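Local coordinates for outer membrane protein SusF (Bacteroides thetaiotaomicron, PDB 4FE9) that binds starch at the cell surface through three carbohydrate-binding modules, before the glycan is transported into the periplasm for degradation, at residues T99-K104 with N249-V254; K104-V109 with V225-A230; T253-S258 with G358-I363; A333-E338 with I363-P368; A347-V352 with T392-A397. One frame throughout, in Å; residues are numbered along the deposited sequence.

From the N terminus, the chain leaves helix 92-102 and enters contact 1, which closes a long loop with strand 251-256, and contact 2, whose loop, ending at 225-230, is nested inside it. The two share Lys104 and join the N-terminal Ig-like region to module 1. Strand 251-256 runs on into contact 3, which meets the turn and first residue of strand 360-366, closing a loop through module 2 and tying module 1 to it. Contact 4 closes a short loop within module 2; it crosses contact 3 along the chain and shares Ile363. Contact 5 crosses both contacts 3 and 4, closing a loop from module 2 into module 3.

Contact 1. Residues T99-K104 with N249-V254; sequences TQEAYK and NYRFTV. With EDO (1,2-ethanediol), chain E.
Lys104 lays its methylene chain on the guanidinium of Arg251, beside an ionic group that Glu101 completes. In this packing contact Lys104 CD sits over the centre of one guanidinium face, 3.7 Å from Arg251 NH2, and the backbone O of Lys104 approaches Arg251 CD at 3.7 Å. A bend at chi2 of Lys104 (-87°) turns the chain so that its methylenes, not its ammonium, lie on the guanidinium.

The ionic part is loose. Glu101 OE1 stands at the guanidinium edge in a long salt bridge of 3.9 Å to Arg251 NH2, with the carboxylate and guanidinium planes 76° apart. The same Glu101 OE1 has a second long pair, 3.7 Å to Lys104 NZ, and the two cations come within 4.4 Å at Lys104 NZ and Arg251 NH2. Arg251 NH1 has a further ionic partner in Asp222.

Among directed bonds nearby, Asn249 OD1 meets Ser105 OG, and Asn249 pairs with Arg106 through the backbone. Thr253 OG1 and O2 of a 1,2-ethanediol, probably from the crystallisation liquor, hydrogen-bond at 3.3 Å; either could donate.

Lys104, just past helix 92-102, closes it in a Schellman motif, while Tyr250 and Arg251 face Asp246 in a G1 beta bulge. One carboxylate near two cations probably eases their mutual repulsion, but the long distances suggest that the Glu101-Lys104-Arg251 group acts through diffuse electrostatics and methylene packing.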
# COMPACT_ATOMS: atom_id res chain seq x y z
N THR A 99 -5.26 -23.10 -1.43
CA THR A 99 -4.28 -22.77 -0.40
C THR A 99 -3.49 -21.51 -0.83
O THR A 99 -3.26 -20.58 -0.02
CB THR A 99 -3.26 -23.97 -0.17
OG1 THR A 99 -3.96 -25.11 0.37
CG2 THR A 99 -2.16 -23.56 0.85
N GLN A 100 -3.16 -21.43 -2.12
CA GLN A 100 -2.30 -20.35 -2.61
C GLN A 100 -3.09 -19.04 -2.68
O GLN A 100 -2.65 -18.04 -2.20
CB GLN A 100 -1.68 -20.74 -3.97
CG GLN A 100 -0.72 -21.96 -3.88
CD GLN A 100 -0.02 -22.27 -5.21
OE1 GLN A 100 0.34 -21.37 -5.93
NE2 GLN A 100 0.25 -23.55 -5.47
N GLU A 101 -4.36 -19.13 -3.04
CA GLU A 101 -5.29 -17.99 -2.90
C GLU A 101 -5.48 -17.49 -1.48
O GLU A 101 -5.27 -16.31 -1.20
CB GLU A 101 -6.64 -18.30 -3.53
CG GLU A 101 -6.55 -18.50 -5.00
CD GLU A 101 -6.45 -17.17 -5.77
OE1 GLU A 101 -6.51 -16.08 -5.12
OE2 GLU A 101 -6.31 -17.22 -7.02
N ALA A 102 -5.78 -18.40 -0.56
CA ALA A 102 -5.92 -18.02 0.84
C ALA A 102 -4.75 -17.20 1.33
O ALA A 102 -4.94 -16.30 2.14
CB ALA A 102 -6.10 -19.24 1.71
N TYR A 103 -3.53 -17.63 0.97
CA TYR A 103 -2.34 -16.98 1.50
C TYR A 103 -1.76 -15.92 0.55
O TYR A 103 -0.70 -15.38 0.79
CB TYR A 103 -1.26 -18.01 1.88
CG TYR A 103 -1.58 -18.77 3.17
CD1 TYR A 103 -1.22 -18.25 4.41
CD2 TYR A 103 -2.35 -19.95 3.14
CE1 TYR A 103 -1.58 -18.90 5.60
CE2 TYR A 103 -2.68 -20.63 4.33
CZ TYR A 103 -2.30 -20.07 5.56
OH TYR A 103 -2.60 -20.71 6.74
N LYS A 104 -2.44 -15.71 -0.58
CA LYS A 104 -1.93 -14.84 -1.68
C LYS A 104 -0.47 -15.11 -2.00
O LYS A 104 0.32 -14.17 -2.14
CB LYS A 104 -2.11 -13.36 -1.33
CG LYS A 104 -3.57 -12.93 -1.16
CD LYS A 104 -4.16 -12.53 -2.50
CE LYS A 104 -5.63 -12.15 -2.36
NZ LYS A 104 -6.48 -13.32 -2.63
N ASN A 249 6.60 -14.64 -3.20
CA ASN A 249 5.20 -15.06 -3.34
C ASN A 249 4.74 -15.35 -4.76
O ASN A 249 3.71 -15.99 -4.95
CB ASN A 249 4.27 -14.05 -2.69
CG ASN A 249 4.56 -13.87 -1.23
OD1 ASN A 249 4.51 -14.85 -0.46
ND2 ASN A 249 5.04 -12.69 -0.87
N TYR A 250 5.58 -15.00 -5.75
CA TYR A 250 5.22 -15.12 -7.22
C TYR A 250 3.88 -14.51 -7.58
O TYR A 250 2.92 -15.22 -7.91
CB TYR A 250 5.33 -16.55 -7.71
CG TYR A 250 6.72 -16.92 -8.06
CD1 TYR A 250 7.67 -17.16 -7.06
CD2 TYR A 250 7.18 -16.76 -9.37
CE1 TYR A 250 9.04 -17.33 -7.38
CE2 TYR A 250 8.53 -16.95 -9.70
CZ TYR A 250 9.45 -17.16 -8.70
OH TYR A 250 10.76 -17.42 -9.05
N ARG A 251 3.79 -13.22 -7.41
CA ARG A 251 2.59 -12.48 -7.73
C ARG A 251 3.06 -11.24 -8.48
O ARG A 251 4.19 -10.79 -8.27
CB ARG A 251 1.89 -12.04 -6.44
CG ARG A 251 0.79 -13.05 -5.97
CD ARG A 251 -0.39 -12.32 -5.26
NE ARG A 251 -1.61 -13.09 -5.39
CZ ARG A 251 -2.71 -12.67 -5.99
NH1 ARG A 251 -2.83 -11.40 -6.34
NH2 ARG A 251 -3.76 -13.47 -6.07
N PHE A 252 2.14 -10.64 -9.26
CA PHE A 252 2.44 -9.41 -9.97
C PHE A 252 1.28 -8.46 -9.79
O PHE A 252 0.14 -8.90 -9.56
CB PHE A 252 2.66 -9.70 -11.44
CG PHE A 252 1.39 -10.01 -12.19
CD1 PHE A 252 1.00 -11.33 -12.41
CD2 PHE A 252 0.56 -8.97 -12.64
CE1 PHE A 252 -0.20 -11.62 -13.09
CE2 PHE A 252 -0.64 -9.24 -13.29
CZ PHE A 252 -1.03 -10.56 -13.53
N THR A 253 1.56 -7.16 -9.77
CA THR A 253 0.52 -6.16 -10.02
C THR A 253 0.96 -5.23 -11.14
O THR A 253 2.15 -5.06 -11.40
CB THR A 253 0.26 -5.32 -8.80
OG1 THR A 253 1.49 -4.74 -8.38
CG2 THR A 253 -0.36 -6.18 -7.64
N VAL A 254 -0.02 -4.64 -11.81
CA VAL A 254 0.19 -3.51 -12.69
C VAL A 254 -0.72 -2.40 -12.22
O VAL A 254 -1.93 -2.57 -12.20
CB VAL A 254 -0.18 -3.87 -14.11
CG1 VAL A 254 0.12 -2.68 -15.04
CG2 VAL A 254 0.62 -5.14 -14.58
C1 EDO E . 2.96 -8.36 -6.32
O1 EDO E . 2.25 -8.52 -5.10
C2 EDO E . 3.88 -7.16 -6.23
O2 EDO E . 3.12 -6.02 -5.83

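Contact 2. Residues K104-V109 with V225-A230; sequences KSRASV and VSWTNA
Arg106 reaches from the loop after helix 92-102 to Val225 and Trp227. Its CB points toward 225-230, and the chain runs extended through CG until a bend at chi3 (70°) swings the guanidinium onto the indole. CD comes first, 3.5 Å from Val225 O and beside Trp227 CZ3. NE lies beyond the rim of the six-membered ring, 3.9 Å from Trp227 CH2, while its hydrogen goes to Gln100 OE1, back on the helix.

CZ is 3.7 Å from Trp227 CH2, and the guanidinium lies nearly flat on the ring, the planes 21° apart. The cation-pi contact is off-centre, with CZ 4.2 Å from the centroid of the Trp227 six-membered ring. At the tip, Arg106 NH1 donates to Val225 O at 2.8 Å with an N-H...O angle of 152°; the oxygen lies in the guanidinium plane, whereas the donor is tilted from the carbonyl plane. NH1 also gives a hydrogen bond to water 1, which accepts from Trp227 N as well and sits over a face of the indole. NH2 stays over Trp227 CH2 at 4.0 Å.

Bonds from NE and NH1 thus fix the rotation of the plane that stacks. Tyr250 meets Trp227 edge-to-face, and Ser226 OG accepts from Thr228 N. The result is a stacked arginine-tryptophan pair, framed by ST turns at Ser105 and Ser226, between a loop of the Ig-like N-terminal region and one of module 1.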
# COMPACT_ATOMS: atom_id res chain seq x y z
N LYS A 104 -2.44 -15.71 -0.58
CA LYS A 104 -1.93 -14.84 -1.68
C LYS A 104 -0.47 -15.11 -2.00
O LYS A 104 0.32 -14.17 -2.14
CB LYS A 104 -2.11 -13.36 -1.33
CG LYS A 104 -3.57 -12.93 -1.16
CD LYS A 104 -4.16 -12.53 -2.50
CE LYS A 104 -5.63 -12.15 -2.36
NZ LYS A 104 -6.48 -13.32 -2.63
N SER A 105 -0.10 -16.39 -2.11
CA SER A 105 1.31 -16.73 -2.23
C SER A 105 1.52 -18.11 -2.82
O SER A 105 0.85 -19.10 -2.40
CB SER A 105 1.97 -16.62 -0.87
OG SER A 105 3.25 -17.17 -0.87
N ARG A 106 2.45 -18.21 -3.77
CA ARG A 106 2.90 -19.49 -4.23
C ARG A 106 4.13 -19.98 -3.48
O ARG A 106 4.67 -21.02 -3.82
CB ARG A 106 3.15 -19.46 -5.71
CG ARG A 106 2.02 -18.74 -6.49
CD ARG A 106 2.14 -19.07 -7.99
NE ARG A 106 1.79 -20.45 -8.23
CZ ARG A 106 1.88 -21.07 -9.41
NH1 ARG A 106 2.19 -20.39 -10.51
NH2 ARG A 106 1.61 -22.38 -9.49
N ALA A 107 4.52 -19.28 -2.43
CA ALA A 107 5.78 -19.60 -1.75
C ALA A 107 5.75 -21.08 -1.28
O ALA A 107 4.69 -21.58 -0.83
CB ALA A 107 5.96 -18.70 -0.57
N SER A 108 6.89 -21.79 -1.36
CA SER A 108 6.91 -23.19 -0.98
C SER A 108 7.10 -23.37 0.53
O SER A 108 8.09 -23.96 0.98
CB SER A 108 7.98 -23.93 -1.74
OG SER A 108 7.91 -25.32 -1.47
N VAL A 109 6.11 -22.91 1.28
CA VAL A 109 6.14 -22.88 2.75
C VAL A 109 4.97 -23.77 3.26
O VAL A 109 3.87 -23.78 2.65
CB VAL A 109 5.91 -21.40 3.24
CG1 VAL A 109 5.69 -21.35 4.75
CG2 VAL A 109 7.11 -20.51 2.83
N VAL A 225 1.87 -15.32 -10.68
CA VAL A 225 2.77 -15.60 -11.79
C VAL A 225 2.86 -17.08 -12.04
O VAL A 225 3.11 -17.85 -11.12
CB VAL A 225 4.18 -15.07 -11.47
CG1 VAL A 225 5.17 -15.43 -12.59
CG2 VAL A 225 4.11 -13.57 -11.25
N SER A 226 2.90 -17.46 -13.31
CA SER A 226 3.05 -18.83 -13.69
C SER A 226 4.40 -19.05 -14.38
O SER A 226 4.91 -18.15 -15.08
CB SER A 226 1.92 -19.21 -14.65
OG SER A 226 2.23 -20.42 -15.30
N TRP A 227 4.99 -20.23 -14.18
CA TRP A 227 6.23 -20.59 -14.83
C TRP A 227 6.06 -21.77 -15.71
O TRP A 227 7.03 -22.39 -16.11
CB TRP A 227 7.35 -20.86 -13.80
CG TRP A 227 6.97 -21.85 -12.72
CD1 TRP A 227 7.10 -23.21 -12.77
CD2 TRP A 227 6.49 -21.54 -11.42
NE1 TRP A 227 6.71 -23.76 -11.57
CE2 TRP A 227 6.36 -22.75 -10.72
CE3 TRP A 227 6.11 -20.34 -10.79
CZ2 TRP A 227 5.89 -22.81 -9.43
CZ3 TRP A 227 5.68 -20.40 -9.52
CH2 TRP A 227 5.49 -21.65 -8.87
N THR A 228 4.81 -22.13 -15.98
CA THR A 228 4.55 -23.31 -16.78
C THR A 228 3.66 -23.02 -17.98
O THR A 228 2.49 -22.75 -17.83
CB THR A 228 3.91 -24.46 -15.95
OG1 THR A 228 4.58 -24.57 -14.67
CG2 THR A 228 4.05 -25.79 -16.71
N ASN A 229 4.26 -23.01 -19.16
CA ASN A 229 3.59 -22.49 -20.37
C ASN A 229 2.92 -21.14 -20.17
O ASN A 229 1.75 -20.98 -20.51
CB ASN A 229 2.51 -23.48 -20.83
CG ASN A 229 3.09 -24.63 -21.61
OD1 ASN A 229 3.20 -25.76 -21.09
ND2 ASN A 229 3.52 -24.36 -22.85
N ALA A 230 3.62 -20.20 -19.55
CA ALA A 230 3.02 -18.96 -19.10
C ALA A 230 2.46 -18.19 -20.29
O ALA A 230 3.05 -18.18 -21.36
CB ALA A 230 4.03 -18.10 -18.35
O HOH W 1 3.12 -22.37 -12.85

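Contact 3. Residues T253-S258 with G358-I363; sequences TVKDNS and GDDKVI. With EDO (1,2-ethanediol), chain E.
Lys255 and Asp360 reach across the junction of two modules with their side chains at about a right angle. The lysine chain starts toward 358-363 and is bent at chi3 (44°) and chi4, which carries NZ to the carboxylate. There Lys255 NZ donates to Asp360 OD2 at 2.9 Å in a salt bridge; OD2 accepts through its syn lone pair, on the side of its other oxygen.

Asp256, next along the strand, is turned to a different task. With CG anti to its own backbone N (chi1 177°), its carboxylate lies beside Gly358, where Asp256 OD2 approaches Gly358 CA at 3.4 Å. OD1 of Asp256 is gripped twice by Ser258: the backbone N, 3.0 Å away, comes from above the carboxylate plane in an Asx turn, and Ser258 OG donates at 2.7 Å to the syn lone pair. The turn thereby presents Ser258 O to Gly358 N, 2.7 Å away, in a bond nearly along the C=O axis. Gly358 itself has positive phi.

Two waters bridge the two segments. Water 2 accepts from Asp256 N and donates to Asp359 OD2; water 3 accepts from Asp359 N at 3.0 Å and bonds weakly to Asp256 O. With one ion pair at the surface, one straight backbone bond and two water bridges, the contact between modules 1 and 2 is polar and partly water-mediated.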
# COMPACT_ATOMS: atom_id res chain seq x y z
N THR A 253 1.56 -7.16 -9.77
CA THR A 253 0.52 -6.16 -10.02
C THR A 253 0.96 -5.23 -11.14
O THR A 253 2.15 -5.06 -11.40
CB THR A 253 0.26 -5.32 -8.80
OG1 THR A 253 1.49 -4.74 -8.38
CG2 THR A 253 -0.36 -6.18 -7.64
N VAL A 254 -0.02 -4.64 -11.81
CA VAL A 254 0.19 -3.51 -12.69
C VAL A 254 -0.72 -2.40 -12.22
O VAL A 254 -1.93 -2.57 -12.20
CB VAL A 254 -0.18 -3.87 -14.11
CG1 VAL A 254 0.12 -2.68 -15.04
CG2 VAL A 254 0.62 -5.14 -14.58
N LYS A 255 -0.13 -1.26 -11.85
CA LYS A 255 -0.85 -0.19 -11.19
C LYS A 255 -0.68 1.14 -11.92
O LYS A 255 0.30 1.34 -12.62
CB LYS A 255 -0.41 -0.08 -9.73
CG LYS A 255 -0.95 -1.26 -8.87
CD LYS A 255 -0.19 -1.47 -7.54
CE LYS A 255 0.06 -0.18 -6.84
NZ LYS A 255 -0.05 -0.36 -5.35
N ASP A 256 -1.73 1.96 -11.88
CA ASP A 256 -1.69 3.34 -12.37
C ASP A 256 -0.58 4.11 -11.63
O ASP A 256 -0.46 4.01 -10.40
CB ASP A 256 -3.08 3.96 -12.14
CG ASP A 256 -3.18 5.43 -12.54
OD1 ASP A 256 -2.19 6.01 -13.04
OD2 ASP A 256 -4.26 6.01 -12.28
N ASN A 257 0.34 4.71 -12.38
CA ASN A 257 1.49 5.36 -11.75
C ASN A 257 1.52 6.86 -12.02
O ASN A 257 2.58 7.49 -11.95
CB ASN A 257 2.80 4.69 -12.22
CG ASN A 257 3.95 4.91 -11.23
OD1 ASN A 257 3.73 4.95 -10.01
ND2 ASN A 257 5.17 5.10 -11.76
N SER A 258 0.37 7.41 -12.42
CA SER A 258 0.27 8.85 -12.61
C SER A 258 -0.04 9.47 -11.27
O SER A 258 -0.39 8.76 -10.33
CB SER A 258 -0.84 9.20 -13.61
OG SER A 258 -2.08 8.72 -13.14
N GLY A 358 -1.76 7.28 -8.60
CA GLY A 358 -2.88 6.59 -9.19
C GLY A 358 -4.07 6.58 -8.26
O GLY A 358 -4.60 7.63 -7.91
N ASP A 359 -4.38 5.39 -7.74
CA ASP A 359 -5.54 5.18 -6.85
C ASP A 359 -5.17 5.29 -5.36
O ASP A 359 -6.05 5.54 -4.54
CB ASP A 359 -6.15 3.80 -7.11
CG ASP A 359 -6.93 3.75 -8.41
OD1 ASP A 359 -7.86 4.59 -8.58
OD2 ASP A 359 -6.59 2.90 -9.27
N ASP A 360 -3.93 4.94 -5.01
CA ASP A 360 -3.47 4.89 -3.60
C ASP A 360 -3.33 6.30 -3.00
O ASP A 360 -2.51 7.09 -3.46
CB ASP A 360 -2.12 4.16 -3.48
CG ASP A 360 -2.10 2.80 -4.18
OD1 ASP A 360 -3.20 2.30 -4.58
OD2 ASP A 360 -0.99 2.21 -4.32
N LYS A 361 -3.99 6.52 -1.87
CA LYS A 361 -3.85 7.77 -1.14
C LYS A 361 -3.34 7.53 0.29
O LYS A 361 -3.69 6.52 0.93
CB LYS A 361 -5.19 8.51 -1.11
CG LYS A 361 -5.75 8.82 -2.49
CD LYS A 361 -7.23 8.76 -2.51
CE LYS A 361 -7.77 8.90 -3.93
NZ LYS A 361 -9.05 8.17 -4.06
N VAL A 362 -2.45 8.41 0.75
CA VAL A 362 -2.02 8.43 2.16
C VAL A 362 -2.18 9.86 2.70
O VAL A 362 -1.91 10.83 1.99
CB VAL A 362 -0.54 7.97 2.29
CG1 VAL A 362 -0.05 8.11 3.70
CG2 VAL A 362 -0.39 6.54 1.81
N ILE A 363 -2.80 9.99 3.87
CA ILE A 363 -2.85 11.28 4.58
C ILE A 363 -2.27 11.10 5.96
O ILE A 363 -2.57 10.09 6.60
CB ILE A 363 -4.28 11.78 4.68
CG1 ILE A 363 -4.85 12.01 3.29
CG2 ILE A 363 -4.38 13.04 5.56
CD1 ILE A 363 -6.37 12.19 3.25
C1 EDO E . 2.96 -8.36 -6.32
O1 EDO E . 2.25 -8.52 -5.10
C2 EDO E . 3.88 -7.16 -6.23
O2 EDO E . 3.12 -6.02 -5.83
O HOH W 2 -4.18 1.24 -10.50
O HOH W 3 -2.84 2.88 -8.24

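Contact 4. Residues A333-E338 with I363-P368; sequences AGLSDE and IEFEKP
Leu335 places one methyl over the face of the Phe365 ring: CD2 stands 3.9 Å from the ring centroid and 5° off the normal, a CH-pi contact almost exactly over the centre. The other branch, CD1, leans on the ring's root, 3.8 Å from Phe365 CD1. Ala333 adds its methyl from an oblique direction, with CB 3.8 Å from Phe365 CD2, so both residues touch the ring while Gly334 between them, at positive phi, carries the chain out of the helix.

In the next shell, CG2 of Ile363 lies at the edge of the Phe365 ring, in its plane, and the ring of Phe301 meets that of Phe365 with the planes at about 45°. Val344, Leu342 and Val352 also touch Phe365. Phe365 N hydrogen-bonds Ser329 OG, tying the strand to helix 327-333, while Glu364 and Glu366 pair with Tyr353 and Leu351. Leu335 is itself backed by Ile325 and Val344.

All three touching residues are buried. The contact packs the end of helix 327-333 and the residues just before strand 336-338 on strand 360-366; these two strands are the outermost of the module 2 sheet, with 360-366 paired to 348-357.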
# COMPACT_ATOMS: atom_id res chain seq x y z
N ALA A 333 -4.23 13.68 16.19
CA ALA A 333 -5.11 14.77 15.78
C ALA A 333 -6.57 14.44 15.99
O ALA A 333 -7.46 15.23 15.64
CB ALA A 333 -4.86 15.14 14.29
N GLY A 334 -6.83 13.24 16.47
CA GLY A 334 -8.19 12.80 16.71
C GLY A 334 -8.99 12.69 15.45
O GLY A 334 -10.14 13.12 15.41
N LEU A 335 -8.41 12.07 14.41
CA LEU A 335 -9.02 12.09 13.06
C LEU A 335 -10.15 11.06 12.95
O LEU A 335 -10.01 9.95 13.41
CB LEU A 335 -7.96 11.80 11.97
CG LEU A 335 -6.78 12.77 11.84
CD1 LEU A 335 -5.76 12.19 10.85
CD2 LEU A 335 -7.30 14.17 11.37
N SER A 336 -11.18 11.37 12.19
CA SER A 336 -12.18 10.37 11.87
C SER A 336 -12.89 10.63 10.56
O SER A 336 -12.76 11.71 9.96
CB SER A 336 -13.22 10.27 13.02
OG SER A 336 -14.07 11.41 13.03
N ASP A 337 -13.74 9.68 10.19
CA ASP A 337 -14.47 9.74 8.95
C ASP A 337 -15.84 10.32 9.23
O ASP A 337 -16.49 9.94 10.19
CB ASP A 337 -14.60 8.32 8.38
CG ASP A 337 -15.39 8.26 7.09
OD1 ASP A 337 -15.85 9.32 6.59
OD2 ASP A 337 -15.56 7.13 6.57
N GLU A 338 -16.25 11.28 8.43
CA GLU A 338 -17.53 11.90 8.62
C GLU A 338 -18.23 12.08 7.28
O GLU A 338 -18.03 13.08 6.60
CB GLU A 338 -17.36 13.24 9.34
CG GLU A 338 -18.65 13.99 9.58
CD GLU A 338 -19.38 13.50 10.83
OE1 GLU A 338 -18.79 12.70 11.60
OE2 GLU A 338 -20.56 13.89 11.02
N ILE A 363 -2.80 9.99 3.87
CA ILE A 363 -2.85 11.28 4.58
C ILE A 363 -2.27 11.10 5.96
O ILE A 363 -2.57 10.09 6.60
CB ILE A 363 -4.28 11.78 4.68
CG1 ILE A 363 -4.85 12.01 3.29
CG2 ILE A 363 -4.38 13.04 5.56
CD1 ILE A 363 -6.37 12.19 3.25
N GLU A 364 -1.25 11.90 6.30
CA GLU A 364 -0.69 11.92 7.67
C GLU A 364 -0.82 13.30 8.31
O GLU A 364 -0.73 14.32 7.61
CB GLU A 364 0.77 11.47 7.68
CG GLU A 364 0.99 10.07 7.11
CD GLU A 364 0.44 8.95 8.03
OE1 GLU A 364 -0.69 8.44 7.79
OE2 GLU A 364 1.13 8.60 9.01
N PHE A 365 -1.20 13.33 9.59
CA PHE A 365 -1.03 14.52 10.44
C PHE A 365 0.09 14.33 11.40
O PHE A 365 0.18 13.29 12.06
CB PHE A 365 -2.29 14.81 11.21
CG PHE A 365 -3.34 15.47 10.41
CD1 PHE A 365 -3.75 14.92 9.21
CD2 PHE A 365 -3.95 16.62 10.88
CE1 PHE A 365 -4.73 15.53 8.45
CE2 PHE A 365 -4.94 17.25 10.14
CZ PHE A 365 -5.33 16.71 8.91
N GLU A 366 0.96 15.32 11.50
CA GLU A 366 2.18 15.21 12.29
C GLU A 366 2.41 16.45 13.15
O GLU A 366 1.78 17.45 12.94
CB GLU A 366 3.37 15.00 11.38
CG GLU A 366 3.50 13.55 10.89
CD GLU A 366 4.46 13.42 9.71
OE1 GLU A 366 5.64 13.85 9.84
OE2 GLU A 366 4.04 12.85 8.69
N LYS A 367 3.33 16.38 14.10
CA LYS A 367 3.68 17.57 14.87
C LYS A 367 4.20 18.65 13.90
O LYS A 367 5.02 18.34 13.02
CB LYS A 367 4.76 17.25 15.91
CG LYS A 367 4.35 16.20 16.96
CD LYS A 367 3.41 16.78 17.99
CE LYS A 367 4.15 17.20 19.25
NZ LYS A 367 4.32 18.68 19.32
N PRO A 368 3.72 19.91 14.05
CA PRO A 368 4.20 21.03 13.21
C PRO A 368 5.58 21.48 13.62
O PRO A 368 5.72 22.57 14.16
CB PRO A 368 3.20 22.12 13.52
CG PRO A 368 2.85 21.90 14.95
CD PRO A 368 2.83 20.37 15.12

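Contact 5. Residues A347-V352 with T392-A397; sequences AGWYLV and TVPGTA
Trp349 NE1 donates to the backbone O of Thr396 at 2.9 Å, the shortest polar bond here. It is fairly straight, with an N-H...O angle of 164°, and the oxygen lies in the indole plane, at the ring's edge; NE1 is tilted 34° from the carbonyl plane of Thr396. The bond gives the indole N-H of this buried residue a partner.

The rest of 392-397 follows the side chain from CB to the benzo ring. At the base Val393 CG1 rests 4.4 Å from Trp349 CB. Pro394 meets the tryptophan at about a right angle, with CG 3.7 Å from Trp349 NE1, while Pro394 O comes within 3.4 Å of Trp349 CD1. Farther along the indole, Ala397 O is 3.8 Å from Trp349 CZ2. With CG of Trp349 anti to the carbonyl carbon (chi1 -73°), the indole is sent toward the loop, and NE1 and CD1 come to Thr396 O and Pro394 O.

Tyr300 and Phe401 each pack edge-to-face with Trp349, and Pro368 and Phe462 touch it too. A glycerol, probably from the crystallisation liquor, bonds to Trp349 N. The tryptophan of strand 348-357 is thus lodged between its own module 2 (Tyr300, Pro368) and module 3 (Phe401, Phe462 and the 392-397 loop), pinned through its N-H to a loop carbonyl: an aromatic interface between successive starch-binding modules, away from the glucose-binding sites.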
# COMPACT_ATOMS: atom_id res chain seq x y z
N ALA A 347 -8.11 20.32 18.19
CA ALA A 347 -7.67 21.61 17.61
C ALA A 347 -6.16 21.77 17.71
O ALA A 347 -5.54 21.20 18.59
CB ALA A 347 -8.39 22.80 18.27
N GLY A 348 -5.57 22.43 16.72
CA GLY A 348 -4.12 22.70 16.76
C GLY A 348 -3.51 22.95 15.39
O GLY A 348 -4.22 22.95 14.37
N TRP A 349 -2.24 23.34 15.39
CA TRP A 349 -1.40 23.39 14.19
C TRP A 349 -0.88 22.01 13.89
O TRP A 349 -0.29 21.36 14.77
CB TRP A 349 -0.22 24.37 14.39
CG TRP A 349 -0.65 25.85 14.37
CD1 TRP A 349 -0.98 26.63 15.45
CD2 TRP A 349 -0.85 26.67 13.21
NE1 TRP A 349 -1.48 27.84 15.02
CE2 TRP A 349 -1.29 27.94 13.66
CE3 TRP A 349 -0.63 26.48 11.84
CZ2 TRP A 349 -1.57 28.98 12.79
CZ3 TRP A 349 -0.88 27.53 10.98
CH2 TRP A 349 -1.35 28.77 11.46
N TYR A 350 -0.99 21.59 12.63
CA TYR A 350 -0.47 20.29 12.19
C TYR A 350 0.30 20.43 10.87
O TYR A 350 -0.09 21.19 10.00
CB TYR A 350 -1.64 19.32 11.98
CG TYR A 350 -2.42 19.02 13.27
CD1 TYR A 350 -1.89 18.21 14.25
CD2 TYR A 350 -3.67 19.56 13.48
CE1 TYR A 350 -2.58 17.95 15.42
CE2 TYR A 350 -4.39 19.29 14.64
CZ TYR A 350 -3.84 18.47 15.60
OH TYR A 350 -4.54 18.22 16.77
N LEU A 351 1.41 19.73 10.76
CA LEU A 351 2.00 19.38 9.46
C LEU A 351 1.18 18.29 8.79
O LEU A 351 1.11 17.14 9.28
CB LEU A 351 3.46 18.91 9.62
CG LEU A 351 4.20 18.61 8.27
CD1 LEU A 351 5.68 18.93 8.33
CD2 LEU A 351 4.00 17.21 7.83
N VAL A 352 0.45 18.67 7.74
CA VAL A 352 -0.31 17.73 6.96
C VAL A 352 0.54 17.19 5.80
O VAL A 352 1.14 17.97 5.03
CB VAL A 352 -1.55 18.40 6.40
CG1 VAL A 352 -2.30 17.45 5.51
CG2 VAL A 352 -2.46 18.89 7.56
N THR A 392 9.39 27.57 18.30
CA THR A 392 8.20 27.59 19.15
C THR A 392 6.94 27.65 18.31
O THR A 392 6.88 28.39 17.31
CB THR A 392 8.20 28.80 20.14
OG1 THR A 392 7.54 29.91 19.52
CG2 THR A 392 9.61 29.18 20.52
N VAL A 393 5.88 26.99 18.80
CA VAL A 393 4.60 26.89 18.11
C VAL A 393 3.52 27.80 18.75
O VAL A 393 3.22 27.67 19.91
CB VAL A 393 4.08 25.41 18.14
CG1 VAL A 393 2.76 25.28 17.45
CG2 VAL A 393 5.09 24.47 17.52
N PRO A 394 2.85 28.61 17.94
CA PRO A 394 1.83 29.48 18.49
C PRO A 394 0.61 28.69 19.02
O PRO A 394 0.20 27.70 18.40
CB PRO A 394 1.42 30.33 17.30
CG PRO A 394 1.62 29.43 16.12
CD PRO A 394 2.79 28.55 16.46
N GLY A 395 -0.05 29.25 20.05
CA GLY A 395 -1.36 28.75 20.50
C GLY A 395 -2.54 29.29 19.73
O GLY A 395 -3.61 28.66 19.67
N THR A 396 -2.38 30.46 19.11
CA THR A 396 -3.48 31.08 18.39
C THR A 396 -3.56 30.60 16.95
O THR A 396 -2.54 30.23 16.37
CB THR A 396 -3.34 32.62 18.34
OG1 THR A 396 -1.99 32.98 18.02
CG2 THR A 396 -3.75 33.26 19.71
N ALA A 397 -4.70 30.85 16.32
CA ALA A 397 -4.94 30.46 14.94
C ALA A 397 -4.31 31.43 13.96
O ALA A 397 -4.55 31.35 12.75
CB ALA A 397 -6.45 30.35 14.66